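Cytochrome c-552/4 domain-containing protein (Ignicoccus hospitalis KIN4/I, PDB 4QO5) binds eight hemes c and, as a membrane-associated octaheme cytochrome, probably passes electrons along them. Local coordinates at residues 68-71 with 72-75; 126-129 with 130-133; 223-226 with 227-230; 252-255 with 256-259; 439-442 with 443-447. One frame throughout, in Å; residues are numbered along the deposited sequence.

Contact 1: 68-71 with 72-75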
# COMPACT_ATOMS: atom_id res chain seq x y z
N ILE A 68 -29.97 7.95 -33.31
CA ILE A 68 -29.66 6.58 -32.90
C ILE A 68 -30.44 5.68 -33.84
O ILE A 68 -31.61 5.94 -34.09
CB ILE A 68 -30.11 6.32 -31.45
CG1 ILE A 68 -29.32 7.20 -30.47
CG2 ILE A 68 -29.96 4.84 -31.05
CD1 ILE A 68 -29.72 6.99 -29.00
N PRO A 69 -29.79 4.64 -34.39
CA PRO A 69 -30.48 3.74 -35.33
C PRO A 69 -31.79 3.19 -34.75
O PRO A 69 -31.85 2.79 -33.59
CB PRO A 69 -29.47 2.61 -35.54
CG PRO A 69 -28.13 3.24 -35.26
CD PRO A 69 -28.38 4.27 -34.18
N ALA A 70 -32.84 3.20 -35.57
CA ALA A 70 -34.19 2.82 -35.13
C ALA A 70 -34.26 1.47 -34.43
O ALA A 70 -34.99 1.33 -33.45
CB ALA A 70 -35.15 2.86 -36.32
N ASN A 71 -33.51 0.49 -34.91
CA ASN A 71 -33.51 -0.83 -34.30
C ASN A 71 -32.89 -0.87 -32.89
O ASN A 71 -33.00 -1.87 -32.19
CB ASN A 71 -32.81 -1.85 -35.19
CG ASN A 71 -31.30 -1.66 -35.23
OD1 ASN A 71 -30.81 -0.56 -35.45
ND2 ASN A 71 -30.56 -2.74 -35.00
N LEU A 72 -32.23 0.22 -32.48
CA LEU A 72 -31.60 0.27 -31.16
C LEU A 72 -32.40 1.09 -30.15
O LEU A 72 -32.10 1.06 -28.95
CB LEU A 72 -30.18 0.85 -31.25
CG LEU A 72 -29.13 0.10 -32.08
CD1 LEU A 72 -27.83 0.89 -32.18
CD2 LEU A 72 -28.87 -1.28 -31.49
N ARG A 73 -33.39 1.85 -30.63
CA ARG A 73 -34.08 2.82 -29.76
C ARG A 73 -34.94 2.19 -28.67
O ARG A 73 -35.04 2.74 -27.56
CB ARG A 73 -34.96 3.74 -30.59
CG ARG A 73 -34.17 4.66 -31.49
CD ARG A 73 -35.09 5.54 -32.33
NE ARG A 73 -34.30 6.19 -33.37
CZ ARG A 73 -34.75 6.50 -34.58
NH1 ARG A 73 -36.01 6.23 -34.93
NH2 ARG A 73 -33.94 7.08 -35.45
N ASN A 74 -35.56 1.06 -28.98
CA ASN A 74 -36.57 0.51 -28.10
C ASN A 74 -36.21 -0.84 -27.49
O ASN A 74 -37.08 -1.58 -27.04
CB ASN A 74 -37.92 0.43 -28.82
CG ASN A 74 -38.37 1.79 -29.35
OD1 ASN A 74 -38.47 1.99 -30.56
ND2 ASN A 74 -38.64 2.73 -28.45
N VAL A 75 -34.92 -1.16 -27.47
CA VAL A 75 -34.43 -2.33 -26.74
C VAL A 75 -33.34 -1.91 -25.78
O VAL A 75 -32.68 -0.87 -25.98
CB VAL A 75 -33.92 -3.45 -27.69
CG1 VAL A 75 -35.07 -4.02 -28.51
CG2 VAL A 75 -32.81 -2.94 -28.61
O HOH W 1 -35.62 -0.78 -31.14

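Contact 2: 126-129 with 130-133. With HEC (heme c), chain G.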
# COMPACT_ATOMS: atom_id res chain seq x y z
N LYS A 126 -5.46 11.45 -22.73
CA LYS A 126 -5.65 10.02 -22.50
C LYS A 126 -5.85 9.27 -23.81
O LYS A 126 -5.26 8.21 -24.01
CB LYS A 126 -6.86 9.77 -21.59
CG LYS A 126 -6.59 10.08 -20.09
CD LYS A 126 -7.86 9.89 -19.28
CE LYS A 126 -7.59 9.95 -17.78
NZ LYS A 126 -7.00 8.64 -17.45
N ALA A 127 -6.67 9.82 -24.70
CA ALA A 127 -6.97 9.12 -25.95
C ALA A 127 -5.70 8.96 -26.79
O ALA A 127 -5.53 7.98 -27.53
CB ALA A 127 -8.03 9.88 -26.74
N TRP A 128 -4.80 9.92 -26.65
CA TRP A 128 -3.57 9.97 -27.43
C TRP A 128 -2.36 9.38 -26.72
O TRP A 128 -1.22 9.54 -27.18
CB TRP A 128 -3.29 11.43 -27.84
CG TRP A 128 -4.28 11.92 -28.85
CD1 TRP A 128 -5.41 12.66 -28.61
CD2 TRP A 128 -4.26 11.67 -30.26
NE1 TRP A 128 -6.08 12.89 -29.79
CE2 TRP A 128 -5.39 12.30 -30.82
CE3 TRP A 128 -3.38 10.99 -31.11
CZ2 TRP A 128 -5.68 12.25 -32.18
CZ3 TRP A 128 -3.66 10.95 -32.47
CH2 TRP A 128 -4.80 11.58 -32.99
N ALA A 129 -2.61 8.67 -25.61
CA ALA A 129 -1.56 8.23 -24.70
C ALA A 129 -0.53 7.30 -25.34
O ALA A 129 0.64 7.36 -24.99
CB ALA A 129 -2.15 7.58 -23.42
N TYR A 130 -0.95 6.44 -26.27
CA TYR A 130 0.03 5.60 -26.94
C TYR A 130 0.99 6.44 -27.78
O TYR A 130 2.21 6.26 -27.70
CB TYR A 130 -0.63 4.51 -27.81
CG TYR A 130 0.38 3.74 -28.65
CD1 TYR A 130 1.00 2.60 -28.14
CD2 TYR A 130 0.71 4.16 -29.94
CE1 TYR A 130 1.92 1.91 -28.90
CE2 TYR A 130 1.64 3.47 -30.71
CZ TYR A 130 2.24 2.34 -30.18
OH TYR A 130 3.15 1.65 -30.94
N TYR A 131 0.46 7.37 -28.57
CA TYR A 131 1.30 8.22 -29.40
C TYR A 131 2.13 9.21 -28.57
O TYR A 131 3.31 9.46 -28.88
CB TYR A 131 0.47 8.93 -30.47
CG TYR A 131 -0.16 7.92 -31.39
CD1 TYR A 131 0.59 7.29 -32.37
CD2 TYR A 131 -1.49 7.56 -31.25
CE1 TYR A 131 0.02 6.34 -33.21
CE2 TYR A 131 -2.07 6.61 -32.07
CZ TYR A 131 -1.31 6.01 -33.05
OH TYR A 131 -1.89 5.07 -33.86
N ASN A 132 1.54 9.74 -27.51
CA ASN A 132 2.28 10.63 -26.61
C ASN A 132 3.54 9.98 -26.07
O ASN A 132 4.59 10.62 -25.97
CB ASN A 132 1.40 11.13 -25.47
CG ASN A 132 0.35 12.13 -25.93
OD1 ASN A 132 0.48 12.72 -27.00
ND2 ASN A 132 -0.70 12.32 -25.13
N LEU A 133 3.43 8.69 -25.74
CA LEU A 133 4.55 7.93 -25.22
C LEU A 133 5.45 7.39 -26.33
O LEU A 133 6.65 7.64 -26.34
CB LEU A 133 4.04 6.75 -24.37
CG LEU A 133 5.14 5.94 -23.70
CD1 LEU A 133 5.93 6.88 -22.81
CD2 LEU A 133 4.55 4.79 -22.89
FE HEC G . -5.68 8.59 -15.66
CHA HEC G . -3.67 10.91 -17.26
CHB HEC G . -7.11 11.09 -13.78
CHC HEC G . -8.05 6.37 -14.57
CHD HEC G . -4.01 6.05 -17.16
NA HEC G . -5.47 10.62 -15.56
C1A HEC G . -4.54 11.36 -16.27
C2A HEC G . -4.65 12.74 -15.84
C3A HEC G . -5.60 12.80 -14.88
C4A HEC G . -6.13 11.47 -14.68
CMA HEC G . -6.07 14.04 -14.10
CAA HEC G . -3.77 13.89 -16.38
CBA HEC G . -4.28 14.40 -17.73
CGA HEC G . -3.65 13.63 -18.87
O1A HEC G . -4.43 13.12 -19.72
O2A HEC G . -2.39 13.51 -18.92
NB HEC G . -7.23 8.70 -14.41
C1B HEC G . -7.71 9.84 -13.77
C2B HEC G . -8.96 9.51 -13.12
C3B HEC G . -9.23 8.21 -13.40
C4B HEC G . -8.14 7.69 -14.17
CMB HEC G . -9.83 10.53 -12.36
CAB HEC G . -10.42 7.27 -13.11
CBB HEC G . -11.82 7.91 -12.91
NC HEC G . -5.96 6.60 -15.78
C1C HEC G . -7.02 5.87 -15.31
C2C HEC G . -6.74 4.45 -15.51
C3C HEC G . -5.83 4.45 -16.50
C4C HEC G . -5.19 5.75 -16.52
CMC HEC G . -7.95 3.50 -15.36
CAC HEC G . -5.17 3.32 -17.34
CBC HEC G . -6.02 2.08 -17.72
ND HEC G . -4.06 8.51 -16.99
C1D HEC G . -3.57 7.30 -17.49
C2D HEC G . -2.49 7.58 -18.42
C3D HEC G . -2.38 9.10 -18.46
C4D HEC G . -3.41 9.59 -17.56
CMD HEC G . -1.64 6.55 -19.19
CAD HEC G . -1.41 9.92 -19.32
CBD HEC G . -2.11 10.33 -20.61
CGD HEC G . -1.17 11.23 -21.39
O1D HEC G . -0.96 12.40 -20.96
O2D HEC G . -0.64 10.78 -22.44
O HOH W 2 -3.19 6.65 -28.17

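Contact 3: 223-226 with 227-230. With HEC (heme c), chain D.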
# COMPACT_ATOMS: atom_id res chain seq x y z
N SER A 223 -20.42 -4.44 -16.30
CA SER A 223 -21.32 -3.72 -15.42
C SER A 223 -21.40 -2.24 -15.78
O SER A 223 -22.43 -1.62 -15.55
CB SER A 223 -20.94 -3.90 -13.94
OG SER A 223 -19.62 -3.42 -13.70
N PHE A 224 -20.32 -1.69 -16.35
CA PHE A 224 -20.26 -0.27 -16.78
C PHE A 224 -20.86 0.64 -15.71
O PHE A 224 -21.77 1.41 -15.97
CB PHE A 224 -20.94 -0.04 -18.16
CG PHE A 224 -20.22 -0.70 -19.29
CD1 PHE A 224 -19.05 -0.15 -19.81
CD2 PHE A 224 -20.69 -1.89 -19.83
CE1 PHE A 224 -18.38 -0.77 -20.85
CE2 PHE A 224 -20.02 -2.53 -20.86
CZ PHE A 224 -18.86 -1.96 -21.37
N ASP A 225 -20.34 0.50 -14.50
CA ASP A 225 -20.96 1.06 -13.31
C ASP A 225 -20.30 2.38 -12.93
O ASP A 225 -19.09 2.42 -12.68
CB ASP A 225 -20.78 0.04 -12.17
CG ASP A 225 -21.60 0.39 -10.92
OD1 ASP A 225 -22.23 1.47 -10.86
OD2 ASP A 225 -21.59 -0.44 -9.98
N ILE A 226 -21.07 3.46 -12.89
CA ILE A 226 -20.48 4.74 -12.49
C ILE A 226 -20.10 4.73 -11.02
O ILE A 226 -19.28 5.54 -10.59
CB ILE A 226 -21.36 5.96 -12.82
CG1 ILE A 226 -22.66 5.95 -12.00
CG2 ILE A 226 -21.62 6.04 -14.34
CD1 ILE A 226 -23.44 7.27 -12.12
N GLU A 227 -20.66 3.80 -10.25
CA GLU A 227 -20.24 3.69 -8.85
C GLU A 227 -18.79 3.20 -8.81
O GLU A 227 -18.02 3.63 -7.95
CB GLU A 227 -21.17 2.79 -8.04
CG GLU A 227 -20.66 2.49 -6.64
CD GLU A 227 -21.76 2.04 -5.70
OE1 GLU A 227 -22.95 2.27 -6.02
OE2 GLU A 227 -21.45 1.47 -4.63
N ILE A 228 -18.40 2.35 -9.75
CA ILE A 228 -16.99 1.98 -9.87
C ILE A 228 -16.14 3.13 -10.41
O ILE A 228 -15.04 3.39 -9.91
CB ILE A 228 -16.80 0.69 -10.70
CG1 ILE A 228 -17.37 -0.51 -9.94
CG2 ILE A 228 -15.31 0.48 -11.00
CD1 ILE A 228 -17.19 -1.87 -10.65
N ALA A 229 -16.65 3.84 -11.42
CA ALA A 229 -15.91 4.94 -12.03
C ALA A 229 -15.63 6.03 -11.01
O ALA A 229 -14.62 6.73 -11.09
CB ALA A 229 -16.68 5.51 -13.22
N ARG A 230 -16.53 6.18 -10.04
CA ARG A 230 -16.35 7.20 -9.01
C ARG A 230 -15.61 6.74 -7.77
O ARG A 230 -15.53 7.48 -6.79
CB ARG A 230 -17.71 7.71 -8.61
CG ARG A 230 -18.38 8.53 -9.67
CD ARG A 230 -19.86 8.62 -9.43
NE ARG A 230 -20.45 9.68 -10.21
CZ ARG A 230 -21.73 10.01 -10.13
NH1 ARG A 230 -22.50 9.25 -9.39
NH2 ARG A 230 -22.24 11.01 -10.86
FE HEC D . -24.15 3.22 -22.55
CHA HEC D . -25.74 4.20 -19.69
CHB HEC D . -21.12 3.63 -21.00
CHC HEC D . -22.65 1.89 -25.24
CHD HEC D . -27.11 3.23 -24.28
NA HEC D . -23.55 3.78 -20.69
C1A HEC D . -24.37 4.15 -19.65
C2A HEC D . -23.55 4.42 -18.48
C3A HEC D . -22.27 4.26 -18.86
C4A HEC D . -22.25 3.86 -20.25
CMA HEC D . -21.01 4.45 -18.00
CAA HEC D . -24.10 4.86 -17.09
CBA HEC D . -24.13 3.63 -16.18
CGA HEC D . -24.46 4.00 -14.76
O1A HEC D . -25.03 5.09 -14.49
O2A HEC D . -24.14 3.18 -13.86
NB HEC D . -22.30 2.93 -22.99
C1B HEC D . -21.16 3.05 -22.23
C2B HEC D . -20.06 2.46 -22.91
C3B HEC D . -20.55 1.93 -24.05
C4B HEC D . -21.93 2.22 -24.13
CMB HEC D . -18.64 2.44 -22.30
CAB HEC D . -19.98 1.09 -25.20
CBB HEC D . -18.91 0.06 -24.68
NC HEC D . -24.73 2.72 -24.43
C1C HEC D . -23.98 2.13 -25.40
C2C HEC D . -24.75 2.07 -26.64
C3C HEC D . -26.04 2.15 -26.23
C4C HEC D . -26.01 2.75 -24.91
CMC HEC D . -24.23 1.16 -27.78
CAC HEC D . -27.41 2.05 -26.96
CBC HEC D . -27.52 1.09 -28.17
ND HEC D . -26.07 3.63 -22.09
C1D HEC D . -27.16 3.55 -22.95
C2D HEC D . -28.37 3.83 -22.24
C3D HEC D . -27.96 4.15 -20.82
C4D HEC D . -26.52 4.02 -20.80
CMD HEC D . -29.81 3.84 -22.80
CAD HEC D . -28.93 4.53 -19.69
CBD HEC D . -28.95 6.06 -19.64
CGD HEC D . -29.98 6.58 -18.67
O1D HEC D . -30.13 7.85 -18.56
O2D HEC D . -30.64 5.75 -18.01

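Contact 4: 252-255 with 256-259. With HEC (heme c), chain I.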
# COMPACT_ATOMS: atom_id res chain seq x y z
N GLU A 252 -4.05 8.35 1.86
CA GLU A 252 -3.56 8.87 3.14
C GLU A 252 -4.20 10.20 3.52
O GLU A 252 -4.18 10.59 4.68
CB GLU A 252 -2.01 8.97 3.17
CG GLU A 252 -1.39 9.98 2.21
CD GLU A 252 0.04 10.40 2.60
OE1 GLU A 252 0.37 10.39 3.81
OE2 GLU A 252 0.82 10.77 1.70
N SER A 253 -4.79 10.90 2.55
CA SER A 253 -5.45 12.17 2.81
C SER A 253 -6.70 12.00 3.65
O SER A 253 -7.30 10.93 3.65
CB SER A 253 -5.84 12.85 1.48
OG SER A 253 -7.02 12.27 0.91
N LYS A 254 -7.10 13.05 4.36
CA LYS A 254 -8.32 12.97 5.15
C LYS A 254 -9.55 12.70 4.29
O LYS A 254 -10.47 12.01 4.72
CB LYS A 254 -8.50 14.22 6.02
CG LYS A 254 -7.31 14.44 6.96
CD LYS A 254 -7.51 15.64 7.91
CE LYS A 254 -8.34 15.27 9.13
NZ LYS A 254 -8.35 16.39 10.14
N HIS A 255 -9.58 13.24 3.06
CA HIS A 255 -10.67 12.94 2.15
C HIS A 255 -10.81 11.42 2.00
O HIS A 255 -11.90 10.87 2.08
CB HIS A 255 -10.38 13.47 0.76
CG HIS A 255 -10.31 14.96 0.70
ND1 HIS A 255 -9.41 15.63 -0.09
CD2 HIS A 255 -11.03 15.91 1.35
CE1 HIS A 255 -9.57 16.93 0.06
NE2 HIS A 255 -10.55 17.12 0.91
N GLY A 256 -9.67 10.77 1.79
CA GLY A 256 -9.64 9.31 1.64
C GLY A 256 -10.04 8.54 2.89
O GLY A 256 -10.85 7.60 2.82
N ASN A 257 -9.49 8.93 4.05
CA ASN A 257 -9.80 8.27 5.31
C ASN A 257 -11.30 8.28 5.53
O ASN A 257 -11.89 7.26 5.87
CB ASN A 257 -9.16 8.99 6.51
CG ASN A 257 -7.66 9.18 6.38
OD1 ASN A 257 -6.99 8.49 5.61
ND2 ASN A 257 -7.13 10.09 7.18
N ILE A 258 -11.91 9.45 5.35
CA ILE A 258 -13.34 9.61 5.58
C ILE A 258 -14.17 8.80 4.57
O ILE A 258 -15.17 8.18 4.92
CB ILE A 258 -13.73 11.10 5.52
CG1 ILE A 258 -13.10 11.86 6.69
CG2 ILE A 258 -15.24 11.27 5.59
CD1 ILE A 258 -13.16 13.39 6.50
N TRP A 259 -13.75 8.83 3.31
CA TRP A 259 -14.49 8.12 2.28
C TRP A 259 -14.52 6.62 2.59
O TRP A 259 -15.58 5.99 2.54
CB TRP A 259 -13.88 8.36 0.90
CG TRP A 259 -14.73 7.76 -0.20
CD1 TRP A 259 -15.73 8.38 -0.89
CD2 TRP A 259 -14.66 6.42 -0.72
NE1 TRP A 259 -16.29 7.52 -1.79
CE2 TRP A 259 -15.64 6.31 -1.72
CE3 TRP A 259 -13.85 5.31 -0.44
CZ2 TRP A 259 -15.85 5.13 -2.46
CZ3 TRP A 259 -14.05 4.12 -1.18
CH2 TRP A 259 -15.06 4.05 -2.16
FE HEC I . -11.39 18.94 1.65
CHA HEC I . -10.08 18.06 4.67
CHB HEC I . -8.62 20.90 1.01
CHC HEC I . -12.45 19.49 -1.54
CHD HEC I . -14.41 17.70 2.50
NA HEC I . -9.69 19.36 2.64
C1A HEC I . -9.32 18.88 3.89
C2A HEC I . -7.99 19.38 4.21
C3A HEC I . -7.62 20.17 3.20
C4A HEC I . -8.66 20.18 2.20
CMA HEC I . -6.28 20.93 3.09
CAA HEC I . -7.17 19.10 5.51
CBA HEC I . -6.25 17.89 5.29
CGA HEC I . -5.16 17.78 6.33
O1A HEC I . -4.98 18.73 7.13
O2A HEC I . -4.45 16.74 6.35
NB HEC I . -10.70 20.03 0.05
C1B HEC I . -9.46 20.64 -0.03
C2B HEC I . -9.19 20.99 -1.39
C3B HEC I . -10.24 20.56 -2.12
C4B HEC I . -11.21 19.99 -1.21
CMB HEC I . -7.85 21.67 -1.78
CAB HEC I . -10.50 20.53 -3.66
CBB HEC I . -9.26 20.65 -4.58
NC HEC I . -13.07 18.69 0.70
C1C HEC I . -13.31 18.91 -0.64
C2C HEC I . -14.69 18.60 -0.93
C3C HEC I . -15.12 17.91 0.14
C4C HEC I . -14.18 18.10 1.21
CMC HEC I . -15.17 18.53 -2.41
CAC HEC I . -16.42 17.16 0.50
CBC HEC I . -17.13 16.43 -0.65
ND HEC I . -12.13 18.04 3.31
C1D HEC I . -13.45 17.63 3.46
C2D HEC I . -13.66 17.11 4.78
C3D HEC I . -12.31 17.22 5.44
C4D HEC I . -11.42 17.80 4.47
CMD HEC I . -14.97 16.55 5.38
CAD HEC I . -11.95 16.79 6.87
CBD HEC I . -11.86 18.07 7.71
CGD HEC I . -10.88 17.86 8.85
O1D HEC I . -9.65 17.99 8.60
O2D HEC I . -11.30 17.60 10.00

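Contact 5: 439-442 with 443-447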
# COMPACT_ATOMS: atom_id res chain seq x y z
N VAL A 439 21.96 19.62 -13.56
CA VAL A 439 23.32 20.14 -13.65
C VAL A 439 24.33 19.10 -13.17
O VAL A 439 25.43 18.99 -13.71
CB VAL A 439 23.48 21.48 -12.89
CG1 VAL A 439 24.95 21.90 -12.82
CG2 VAL A 439 22.66 22.57 -13.57
N LEU A 440 23.97 18.34 -12.13
CA LEU A 440 24.81 17.24 -11.68
C LEU A 440 24.98 16.20 -12.80
O LEU A 440 26.06 15.65 -12.99
CB LEU A 440 24.25 16.57 -10.42
CG LEU A 440 24.26 17.45 -9.16
CD1 LEU A 440 23.48 16.82 -8.04
CD2 LEU A 440 25.69 17.73 -8.73
N LEU A 441 23.91 15.94 -13.55
CA LEU A 441 24.03 15.02 -14.68
C LEU A 441 24.97 15.56 -15.76
O LEU A 441 25.76 14.80 -16.33
CB LEU A 441 22.66 14.69 -15.27
CG LEU A 441 22.74 13.62 -16.37
CD1 LEU A 441 23.47 12.36 -15.89
CD2 LEU A 441 21.36 13.26 -16.84
N LEU A 442 24.89 16.86 -16.04
CA LEU A 442 25.82 17.47 -16.99
C LEU A 442 27.27 17.32 -16.51
O LEU A 442 28.18 17.14 -17.31
CB LEU A 442 25.49 18.95 -17.22
CG LEU A 442 24.19 19.25 -17.96
CD1 LEU A 442 23.92 20.75 -18.01
CD2 LEU A 442 24.22 18.68 -19.37
N LYS A 443 27.48 17.38 -15.20
CA LYS A 443 28.81 17.14 -14.64
C LYS A 443 29.24 15.69 -14.83
O LYS A 443 30.41 15.40 -15.09
CB LYS A 443 28.85 17.51 -13.16
CG LYS A 443 28.71 19.00 -12.89
CD LYS A 443 28.94 19.34 -11.42
CE LYS A 443 29.03 20.86 -11.23
NZ LYS A 443 28.80 21.28 -9.82
N ALA A 444 28.30 14.76 -14.68
CA ALA A 444 28.59 13.34 -14.88
C ALA A 444 29.00 13.07 -16.32
O ALA A 444 29.91 12.28 -16.58
CB ALA A 444 27.38 12.50 -14.51
N TRP A 445 28.33 13.71 -17.27
CA TRP A 445 28.66 13.53 -18.67
C TRP A 445 30.00 14.19 -18.99
O TRP A 445 30.81 13.64 -19.73
CB TRP A 445 27.57 14.10 -19.57
CG TRP A 445 26.31 13.29 -19.60
CD1 TRP A 445 26.19 11.94 -19.39
CD2 TRP A 445 25.00 13.78 -19.86
NE1 TRP A 445 24.87 11.57 -19.50
CE2 TRP A 445 24.12 12.68 -19.80
CE3 TRP A 445 24.48 15.05 -20.16
CZ2 TRP A 445 22.75 12.81 -20.01
CZ3 TRP A 445 23.11 15.17 -20.37
CH2 TRP A 445 22.26 14.07 -20.29
N GLN A 446 30.23 15.36 -18.41
CA GLN A 446 31.47 16.11 -18.62
C GLN A 446 32.70 15.37 -18.10
O GLN A 446 33.78 15.47 -18.69
CB GLN A 446 31.38 17.47 -17.94
CG GLN A 446 32.49 18.44 -18.33
CD GLN A 446 32.25 19.07 -19.69
OE1 GLN A 446 31.18 19.60 -19.97
NE2 GLN A 446 33.27 19.02 -20.55
N SER A 447 32.54 14.64 -17.00
CA SER A 447 33.68 14.00 -16.34
C SER A 447 33.90 12.58 -16.83
O SER A 447 34.90 11.95 -16.50
CB SER A 447 33.49 14.01 -14.82
OG SER A 447 32.54 13.03 -14.42

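Contact 1: 68-71 with 72-75
R73 folds back over the start of its own turn to reach the backbone oxygen of I68, and this grip marks the tight side of the contact. R73 NE donates to I68 O at 2.8 Å, and R73 NH2 adds a weak second bond to that same oxygen. An extended chain from CG to NE carries the guanidinium there, leaving CA of A70 over one of its faces near the rim, with A70 CB 3.7 Å from R73 NH1. Two backbone bonds, each spanning three residues, wind the turn itself: L72 N to P69 O at 2.8 Å, and the longer R73 N to A70 O at 3.3 Å.

Apolar closure falls to L72. Its CD1 rests against the pyrrolidine ring, 3.9 Å from P69 CG, while its CB lies 4.0 Å from I68 CG2, the two side chains meeting at about a right angle. The solvent side is looser: A70, N71 and N74 are exposed. N71 runs alongside L72, pointing the same way, with N71 OD1 3.8 Å from L72 CG. A water bridges this outer side, accepting from N74 N and donating to A70 O, and so continues the turn where direct bonding stops.

The short, weakly bonded helix 70-73 thus has its first turn closed by R73 on I68 O, with L65 O as a second, weak acceptor of NE. Around it, I68 leans on P48 of helix 48-51, L72 and V75 touch E81 of helix 79-83, and L72 also borders a heme c.

Contact 2: 126-129 with 130-133
A heme c pocket with a lysine on its iron adjoins the start of helix 129-134, where W128 meets Y131 and N132. K126 NZ binds the iron at 2.2 Å, and H239 supplies the other axial ligand. A bend at the far end of the lysine chain (chi4 -77°) turns the amine onto the metal.

After the type I turn K126-A129, W128 occupies the N-cap position, and its carbonyl takes the N-H of N132 at 2.8 Å between N132 N and W128 O, nearly along the C=O axis. The side chain of N132 then faces the same heme: its ND2 donates to propionate oxygen O2D at 3.1 Å, an almost straight bond (173°). G329 O also accepts from ND2, so the amide has partners on protein and cofactor alike. The indole and the phenol ring of Y131 cross obliquely, with W128 CE3 3.9 Å from Y131 CD2. A water joins A127 O to Y130 N, 2.9 Å from the latter, linking the turn to the helix.

Helix 115-122 packs through Y121 against K126 and A127; L133 touches helices 137-147 and 167-171, including H171, an axial ligand of a second heme.

Contact 3: 223-226 with 227-230
I226 and R230 run side by side, pointing the same way, and the isoleucine can be followed outward from its first carbon. I226 CB lies 3.4 Å from E227 N and, farther off, 4.1 Å from heme propionate oxygen O2A. From there the branches divide: I226 CG2 packs 3.5 Å from the propionate carbon CGA, while CG1, set between the backbone N and the carbonyl carbon (chi1 66°), lies by E227 N and approaches oxygen O1A. CD1, also near O1A, ends the chain over a face of the R230 guanidinium, displaced toward its rim, at 3.5 Å from R230 NH1. The backbone joins in, since I226 N donates to O2A at 3.2 Å in an almost straight line.

R230 is itself committed elsewhere: its NE bonds a propionate of another heme and its guanidinium makes a cation-pi contact with W273. Its backbone N closes the turn on I226 O at 2.9 Å.

D225 precedes the helix. Its OD1 receives E227 N at 2.9 Å, from well above the carboxylate plane, and its carbonyl oxygen takes A229 N in the carbonyl plane at 3.1 Å. Beyond these segments, H262 of the second subunit bonds D225 OD2, and E227 forms salt bridges with K269 and with K264 of that subunit.

The whole is an aspartate N-cap at the opening of helix 226-229, built into a heme-propionate site: the first helical N-H is given to the cofactor, the next to the cap.

Contact 4: 252-255 with 256-259
A hexacoordinate heme c with two axial histidines is served here by the first turn of helix 254-262, whose N-cap, S253, meets G256. S253 OG accepts from G256 N at 3.2 Å, with an angle of 161° at the hydrogen, and the same hydroxyl bonds W250 O just upstream. S253 is also the residue at which helix 246-252 gives way, so one serine ends a helix and begins the next.

From this start H255 reaches the metal: its NE2 binds the iron at 2.1 Å, with H411 as the other axial ligand. One residue earlier, K254 turns to the rim of the same heme. A bend at chi3 (83°) lets its NZ donate a hydrogen bond to propionate oxygen O1D at 2.6 Å. The third subunit shares this site: its T216 O is a second acceptor for that amine, and its H201 ND1 and R221 N are hydrogen-bonded to the heme.

Regular helical bonds hold the turn that carries both groups: N257 N bonds S253 O at 3.0 Å, I258 N bonds K254 O, and W259 N bonds H255 O. Each of these spans four residues, the pattern of an alpha helix, and together they fix the backbone from which the lysine and the histidine spring. On the heme side, I258 CD1 lies 3.5 Å from K254 O and 3.6 Å from heme carbon CAD.

Contact 5: 439-442 with 443-447
L441 and L442 meet W445 in the C-terminal part of helix 413-447, and the second segment can be read residue by residue from there. K443 comes first; its backbone N bonds V439 O at 3.0 Å, and its CG passes 3.4 Å from that same oxygen before the extended chain leads away at an exposed position. A444 follows, bonding L440 O through its N, while its methyl sits 4.1 Å from L441 CD1 and touches I465 of helix 464-485.

W445 carries most of the side-chain contact. Its backbone N reaches L441 O, and its indole is laid back toward the preceding turn (chi2 -27°). L441, with CG anti to the backbone N, presents that carbon over the ring: a CH-pi contact of 3.8 Å from L441 CG to the centroid of the six-membered ring, 15° off the normal. Its CD2 closes on the outer part of the indole at 3.5 Å from W445 CZ2, and L442 CD2 packs 3.7 Å from W445 CE3, so two successive leucines brace one ring. Q446 then takes the helical bond to L442 O at 2.9 Å, and its amide bonds T353 and I354 beyond the helix. S447 ends the segment, its carbonyl oxygen accepting from W515 NE1 of helix 498-520.

The polar end of the indole points to the calcium site. W445 NE1 donates to OE2 of E466, a calcium-binding residue, so a ring packed against two leucines may act as a second-shell partner, consistent with orienting that carboxylate toward the metal.

Contacts 1 and 3 border the same heme c, that of chain D: the side chain of L72 comes within about 4 Å of its nearest atoms, while I226 holds one of its propionates, although the nearest atoms of the two contacts are about 14 Å apart. Contacts 2 and 4 each supply an axial ligand, a lysine and a histidine, to hemes whose irons are about 21 Å apart. Contact 3 lies about 5 Å from contact 4 and about 10 Å from contact 2, nearest atoms to nearest atoms. Contact 5 is the exception: its centre is 64 Å from that of contact 1, across the chain's centre, and its metal is calcium, about 5 Å from the side chain of W445.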